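Local coordinates for chloramphenicol acetyltransferase (Aliivibrio fischeri, PDB 6PXA), which probably transfers the acetyl group of acetyl-CoA to the 3-hydroxyl of chloramphenicol, and binds taurocholic acid in the crystal, at residues 20-33 with 42-54. Numbering follows the deposited sequence.
Sequences VKNPNIEVGDYSYY and FEEQAVRYLLGDA. With TCH (taurocholic acid), chain M.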
loop_
_atom_site.group_PDB
_atom_site.type_symbol
_atom_site.label_atom_id
_atom_site.label_comp_id
_atom_site.label_asym_id
_atom_site.label_seq_id
_atom_site.Cartn_x
_atom_site.Cartn_y
_atom_site.Cartn_z
ATOM N N VAL B 20 -10.051 5.835 -22.721
ATOM C CA VAL B 20 -11.047 5.929 -21.656
ATOM C C VAL B 20 -12.447 6.057 -22.233
ATOM O O VAL B 20 -12.669 6.744 -23.235
ATOM C CB VAL B 20 -10.691 7.110 -20.738
ATOM C CG1 VAL B 20 -11.847 7.480 -19.852
ATOM C CG2 VAL B 20 -9.423 6.749 -19.915
ATOM N N LYS B 21 -13.407 5.386 -21.599
ATOM C CA LYS B 21 -14.771 5.361 -22.097
ATOM C C LYS B 21 -15.817 5.804 -21.088
ATOM O O LYS B 21 -16.926 6.170 -21.498
ATOM C CB LYS B 21 -15.127 3.950 -22.593
ATOM C CG LYS B 21 -14.234 3.464 -23.735
ATOM C CD LYS B 21 -15.033 2.580 -24.681
ATOM C CE LYS B 21 -14.280 2.266 -25.961
ATOM N NZ LYS B 21 -15.207 1.721 -27.009
ATOM N N ASN B 22 -15.503 5.811 -19.806
ATOM C CA ASN B 22 -16.473 6.204 -18.803
ATOM C C ASN B 22 -16.874 7.656 -19.025
ATOM O O ASN B 22 -16.008 8.541 -18.982
ATOM C CB ASN B 22 -15.891 6.021 -17.404
ATOM C CG ASN B 22 -16.934 6.128 -16.311
ATOM O OD1 ASN B 22 -17.921 6.854 -16.447
ATOM N ND2 ASN B 22 -16.716 5.408 -15.213
ATOM N N PRO B 23 -18.161 7.949 -19.231
ATOM C CA PRO B 23 -18.567 9.352 -19.406
ATOM C C PRO B 23 -18.233 10.215 -18.205
ATOM O O PRO B 23 -18.252 11.451 -18.312
ATOM C CB PRO B 23 -20.088 9.258 -19.638
ATOM C CG PRO B 23 -20.500 7.938 -19.086
ATOM C CD PRO B 23 -19.308 7.023 -19.276
ATOM N N ASN B 24 -17.906 9.609 -17.071
ATOM C CA ASN B 24 -17.629 10.374 -15.874
ATOM C C ASN B 24 -16.143 10.625 -15.687
ATOM O O ASN B 24 -15.749 11.221 -14.675
ATOM C CB ASN B 24 -18.241 9.677 -14.661
ATOM C CG ASN B 24 -19.740 9.808 -14.622
ATOM O OD1 ASN B 24 -20.283 10.891 -14.860
ATOM N ND2 ASN B 24 -20.435 8.696 -14.375
ATOM N N ILE B 25 -15.323 10.255 -16.672
ATOM C CA ILE B 25 -13.896 10.566 -16.669
ATOM C C ILE B 25 -13.590 11.480 -17.845
ATOM O O ILE B 25 -14.118 11.296 -18.946
ATOM C CB ILE B 25 -13.004 9.314 -16.736
ATOM C CG1 ILE B 25 -13.364 8.329 -15.648
ATOM C CG2 ILE B 25 -11.556 9.716 -16.513
ATOM C CD1 ILE B 25 -12.532 7.015 -15.691
ATOM N N GLU B 26 -12.759 12.486 -17.593
ATOM C CA GLU B 26 -12.238 13.369 -18.625
ATOM C C GLU B 26 -10.715 13.360 -18.503
ATOM O O GLU B 26 -10.185 13.651 -17.429
ATOM C CB GLU B 26 -12.810 14.780 -18.457
ATOM C CG GLU B 26 -11.965 15.868 -19.051
ATOM C CD GLU B 26 -12.483 17.249 -18.690
ATOM O OE1 GLU B 26 -13.678 17.357 -18.332
ATOM O OE2 GLU B 26 -11.695 18.217 -18.760
ATOM N N VAL B 27 -10.015 13.009 -19.583
ATOM C CA VAL B 27 -8.554 12.966 -19.588
ATOM C C VAL B 27 -8.029 13.737 -20.792
ATOM O O VAL B 27 -8.490 13.526 -21.918
ATOM C CB VAL B 27 -8.008 11.524 -19.613
ATOM C CG1 VAL B 27 -6.506 11.555 -19.499
ATOM C CG2 VAL B 27 -8.604 10.693 -18.505
ATOM N N GLY B 28 -7.035 14.602 -20.556
ATOM C CA GLY B 28 -6.476 15.435 -21.602
ATOM C C GLY B 28 -5.331 14.781 -22.379
ATOM O O GLY B 28 -4.844 13.682 -22.069
ATOM N N ASP B 29 -4.877 15.511 -23.401
ATOM C CA ASP B 29 -3.943 14.958 -24.375
ATOM C C ASP B 29 -2.662 14.452 -23.722
ATOM O O ASP B 29 -2.144 15.058 -22.776
ATOM C CB ASP B 29 -3.562 16.005 -25.417
ATOM C CG ASP B 29 -4.747 16.556 -26.174
ATOM O OD1 ASP B 29 -5.738 15.840 -26.362
ATOM O OD2 ASP B 29 -4.656 17.709 -26.605
ATOM N N TYR B 30 -2.157 13.336 -24.261
ATOM C CA TYR B 30 -0.840 12.744 -23.995
ATOM C C TYR B 30 -0.736 12.059 -22.636
ATOM O O TYR B 30 0.091 11.165 -22.469
ATOM C CB TYR B 30 0.257 13.803 -24.186
ATOM C CG TYR B 30 0.323 14.270 -25.641
ATOM C CD1 TYR B 30 0.874 13.457 -26.618
ATOM C CD2 TYR B 30 -0.196 15.494 -26.028
ATOM C CE1 TYR B 30 0.920 13.844 -27.935
ATOM C CE2 TYR B 30 -0.154 15.908 -27.361
ATOM C CZ TYR B 30 0.405 15.074 -28.310
ATOM O OH TYR B 30 0.452 15.464 -29.635
ATOM N N SER B 31 -1.586 12.413 -21.676
ATOM C CA SER B 31 -1.560 11.723 -20.391
ATOM C C SER B 31 -1.680 10.215 -20.581
ATOM O O SER B 31 -2.477 9.736 -21.399
ATOM C CB SER B 31 -2.691 12.249 -19.511
ATOM O OG SER B 31 -2.541 13.639 -19.380
ATOM N N TYR B 32 -0.869 9.465 -19.821
ATOM C CA TYR B 32 -0.743 8.028 -20.001
ATOM C C TYR B 32 -0.719 7.318 -18.653
ATOM O O TYR B 32 -0.331 7.885 -17.627
ATOM C CB TYR B 32 0.551 7.659 -20.762
ATOM C CG TYR B 32 1.829 7.866 -19.949
ATOM C CD1 TYR B 32 2.513 9.081 -19.983
ATOM C CD2 TYR B 32 2.348 6.852 -19.149
ATOM C CE1 TYR B 32 3.661 9.278 -19.242
ATOM C CE2 TYR B 32 3.500 7.046 -18.396
ATOM C CZ TYR B 32 4.158 8.251 -18.457
ATOM O OH TYR B 32 5.310 8.461 -17.728
ATOM N N TYR B 33 -1.070 6.036 -18.686
ATOM C CA TYR B 33 -0.955 5.140 -17.539
ATOM C C TYR B 33 0.017 4.025 -17.905
ATOM O O TYR B 33 -0.180 3.333 -18.910
ATOM C CB TYR B 33 -2.330 4.567 -17.164
ATOM C CG TYR B 33 -2.347 3.513 -16.061
ATOM C CD1 TYR B 33 -1.812 3.780 -14.810
ATOM C CD2 TYR B 33 -2.928 2.261 -16.267
ATOM C CE1 TYR B 33 -1.837 2.822 -13.779
ATOM C CE2 TYR B 33 -2.949 1.292 -15.233
ATOM C CZ TYR B 33 -2.394 1.595 -13.993
ATOM O OH TYR B 33 -2.387 0.674 -12.945
ATOM N N PHE B 42 -6.366 1.141 -16.952
ATOM C CA PHE B 42 -6.591 2.309 -16.112
ATOM C C PHE B 42 -8.017 2.335 -15.552
ATOM O O PHE B 42 -8.219 2.546 -14.351
ATOM C CB PHE B 42 -6.299 3.563 -16.942
ATOM C CG PHE B 42 -6.475 4.853 -16.192
ATOM C CD1 PHE B 42 -5.548 5.247 -15.257
ATOM C CD2 PHE B 42 -7.545 5.689 -16.466
ATOM C CE1 PHE B 42 -5.694 6.438 -14.570
ATOM C CE2 PHE B 42 -7.698 6.889 -15.788
ATOM C CZ PHE B 42 -6.772 7.261 -14.834
ATOM N N GLU B 43 -9.026 2.101 -16.409
ATOM C CA GLU B 43 -10.415 2.196 -15.957
ATOM C C GLU B 43 -10.861 1.020 -15.105
ATOM O O GLU B 43 -11.864 1.136 -14.398
ATOM C CB GLU B 43 -11.383 2.330 -17.145
ATOM C CG GLU B 43 -11.350 3.714 -17.760
ATOM C CD GLU B 43 -12.504 3.940 -18.732
ATOM O OE1 GLU B 43 -12.611 3.205 -19.732
ATOM O OE2 GLU B 43 -13.307 4.852 -18.473
ATOM N N GLU B 44 -10.163 -0.108 -15.136
ATOM C CA GLU B 44 -10.626 -1.208 -14.304
ATOM C C GLU B 44 -9.843 -1.364 -13.013
ATOM O O GLU B 44 -10.318 -2.057 -12.118
ATOM C CB GLU B 44 -10.627 -2.521 -15.087
ATOM C CG GLU B 44 -9.317 -2.956 -15.604
ATOM C CD GLU B 44 -9.456 -3.998 -16.695
ATOM O OE1 GLU B 44 -8.435 -4.606 -17.073
ATOM O OE2 GLU B 44 -10.588 -4.206 -17.177
ATOM N N GLN B 45 -8.714 -0.677 -12.857
ATOM C CA GLN B 45 -7.782 -0.899 -11.746
ATOM C C GLN B 45 -7.421 0.384 -11.007
ATOM O O GLN B 45 -7.357 0.395 -9.779
ATOM C CB GLN B 45 -6.503 -1.563 -12.323
ATOM C CG GLN B 45 -5.390 -1.834 -11.324
ATOM C CD GLN B 45 -5.746 -2.938 -10.361
ATOM O OE1 GLN B 45 -6.537 -3.818 -10.684
ATOM N NE2 GLN B 45 -5.168 -2.896 -9.168
ATOM N N ALA B 46 -7.192 1.471 -11.730
ATOM C CA ALA B 46 -6.759 2.732 -11.146
ATOM C C ALA B 46 -7.917 3.616 -10.701
ATOM O O ALA B 46 -7.798 4.334 -9.701
ATOM C CB ALA B 46 -5.902 3.499 -12.163
ATOM N N VAL B 47 -9.011 3.639 -11.449
ATOM C CA VAL B 47 -10.145 4.502 -11.134
ATOM C C VAL B 47 -11.199 3.645 -10.465
ATOM O O VAL B 47 -11.730 2.712 -11.076
ATOM C CB VAL B 47 -10.696 5.191 -12.389
ATOM C CG1 VAL B 47 -11.828 6.148 -12.004
ATOM C CG2 VAL B 47 -9.581 5.936 -13.088
ATOM N N ARG B 48 -11.487 3.928 -9.202
ATOM C CA ARG B 48 -12.276 2.996 -8.410
ATOM C C ARG B 48 -13.547 3.647 -7.898
ATOM O O ARG B 48 -13.534 4.797 -7.440
ATOM C CB ARG B 48 -11.467 2.426 -7.223
ATOM C CG ARG B 48 -10.160 1.816 -7.653
ATOM C CD ARG B 48 -9.486 1.057 -6.517
ATOM N NE ARG B 48 -8.271 0.382 -6.960
ATOM C CZ ARG B 48 -7.477 -0.307 -6.147
ATOM N NH1 ARG B 48 -7.799 -0.411 -4.864
ATOM N NH2 ARG B 48 -6.388 -0.899 -6.625
ATOM N N TYR B 49 -14.633 2.873 -7.978
ATOM C CA TYR B 49 -15.952 3.213 -7.451
ATOM C C TYR B 49 -16.603 4.336 -8.237
ATOM O O TYR B 49 -17.422 5.069 -7.689
ATOM C CB TYR B 49 -15.902 3.574 -5.960
ATOM C CG TYR B 49 -15.158 2.542 -5.130
ATOM C CD1 TYR B 49 -15.748 1.322 -4.817
ATOM C CD2 TYR B 49 -13.859 2.791 -4.668
ATOM C CE1 TYR B 49 -15.088 0.370 -4.045
ATOM C CE2 TYR B 49 -13.182 1.822 -3.872
ATOM C CZ TYR B 49 -13.790 0.622 -3.588
ATOM O OH TYR B 49 -13.120 -0.336 -2.820
ATOM N N LEU B 50 -16.260 4.463 -9.519
ATOM C CA LEU B 50 -16.866 5.467 -10.411
ATOM C C LEU B 50 -18.011 4.841 -11.211
ATOM O O LEU B 50 -17.779 4.063 -12.146
ATOM C CB LEU B 50 -15.806 6.048 -11.342
ATOM C CG LEU B 50 -16.300 7.285 -12.092
ATOM C CD1 LEU B 50 -16.807 8.294 -11.100
ATOM C CD2 LEU B 50 -15.162 7.870 -12.845
ATOM N N LEU B 51 -19.252 5.194 -10.850
ATOM C CA LEU B 51 -20.411 4.700 -11.590
ATOM C C LEU B 51 -20.242 4.934 -13.086
ATOM O O LEU B 51 -19.795 5.994 -13.528
ATOM C CB LEU B 51 -21.704 5.379 -11.097
ATOM C CG LEU B 51 -22.225 4.920 -9.719
ATOM C CD1 LEU B 51 -23.474 5.690 -9.313
ATOM C CD2 LEU B 51 -22.524 3.421 -9.735
ATOM N N GLY B 52 -20.593 3.928 -13.872
ATOM C CA GLY B 52 -20.488 4.017 -15.309
ATOM C C GLY B 52 -19.305 3.275 -15.870
ATOM O O GLY B 52 -19.153 3.211 -17.094
ATOM N N ASP B 53 -18.477 2.695 -15.009
ATOM C CA ASP B 53 -17.387 1.856 -15.464
ATOM C C ASP B 53 -17.977 0.531 -15.923
ATOM O O ASP B 53 -19.199 0.354 -15.986
ATOM C CB ASP B 53 -16.343 1.700 -14.358
ATOM C CG ASP B 53 -16.916 1.091 -13.070
ATOM O OD1 ASP B 53 -18.113 0.690 -13.042
ATOM O OD2 ASP B 53 -16.141 0.989 -12.082
ATOM N N ALA B 54 -17.094 -0.431 -16.208
ATOM C CA ALA B 54 -17.519 -1.731 -16.729
ATOM C C ALA B 54 -18.499 -2.468 -15.820
ATOM O O ALA B 54 -19.506 -2.985 -16.333
ATOM C CB ALA B 54 -16.280 -2.591 -17.019
HETATM C C1 TCH M . 13.750 2.049 -19.356
HETATM C C2 TCH M . 14.046 1.905 -20.894
HETATM C C3 TCH M . 15.068 2.982 -21.359
HETATM O O3 TCH M . 15.199 2.916 -22.727
HETATM C C4 TCH M . 14.658 4.448 -20.947
HETATM C C5 TCH M . 14.284 4.581 -19.449
HETATM C C6 TCH M . 13.799 6.019 -19.109
HETATM C C7 TCH M . 12.313 6.318 -19.573
HETATM O O7 TCH M . 12.283 6.455 -20.953
HETATM C C8 TCH M . 11.340 5.201 -19.130
HETATM C C9 TCH M . 11.876 3.787 -19.601
HETATM C C10 TCH M . 13.265 3.477 -19.001
HETATM C C11 TCH M . 10.819 2.714 -19.269
HETATM C C12 TCH M . 9.480 2.999 -19.727
HETATM O O12 TCH M . 9.367 2.892 -21.122
HETATM C C13 TCH M . 9.007 4.526 -19.372
HETATM C C14 TCH M . 9.937 5.415 -19.797
HETATM C C15 TCH M . 9.333 6.836 -19.351
HETATM C C16 TCH M . 7.917 6.683 -19.630
HETATM C C17 TCH M . 7.710 5.220 -20.064
HETATM C C18 TCH M . 8.820 4.595 -17.849
HETATM C C19 TCH M . 13.180 3.539 -17.469
HETATM O O1S TCH M . 4.076 9.306 -27.056
HETATM C C20 TCH M . 6.390 4.756 -19.659
HETATM C C21 TCH M . 6.067 3.281 -20.030
HETATM C C22 TCH M . 5.431 5.606 -20.528
HETATM C C23 TCH M . 5.486 5.230 -22.003
HETATM C C24 TCH M . 4.555 6.130 -22.802
HETATM N N24 TCH M . 5.006 7.441 -23.197
HETATM O O24 TCH M . 3.474 5.767 -23.082
HETATM C C25 TCH M . 4.140 8.314 -23.969
HETATM C C26 TCH M . 4.978 9.520 -24.351
HETATM S S26 TCH M . 4.247 10.350 -25.789
HETATM O O2S TCH M . 2.747 10.833 -25.303
HETATM O O3S TCH M . 5.249 11.606 -26.162
#
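Glu43, on the short helix 42-46, plugs the bend of the chain at Val20 to Asn22 and shows how one carboxylate can hold the chain leading into strand 25-27 against a helix. Its OE2 takes the backbone N of Asn22 at 2.7 Å on the syn lone pair, while OE1 meets the N of Lys21 at 3.0 Å from above the carboxylate plane. The side chain is extended beyond CG (chi2 -168°), which carries both oxygens up to these amides. The methyls Val20 CG1 and Ile25 CD1 border the acid. Beneath it the packing tightens: Ile25 CD1 meets Val47 CG1 tip to tip at 3.9 Å, and Ile25 CG1 presses on Leu50 CD2 at 3.4 Å, closer than usual carbon contact. Leu71 of the next parallel strand also touches Ile25 and Val47, so the cluster fills one end of the left-handed beta-helix of the hexapeptide-repeat family. Farther along, Phe42 CD1 lies over a face of the Tyr33 ring, the planes inclined at 58°, and the Tyr33 hydroxyl bonds to Gly82 N. The Asn22-Asn24 corner is secured by polar groups: Asn22 OD1 accepts from Asn24 N in an Asx turn, and Asn24 ND2 gives a bond in its own amide plane to Leu51 O at 2.9 Å. Looser is the solvent side, where Lys21 leads its amine away from helix 42-46 and exposed Pro23 barely grazes Gly52. Two amides converging on Glu43 would probably stabilise its anionic form, so its charge and the bend are likely to depend on each other.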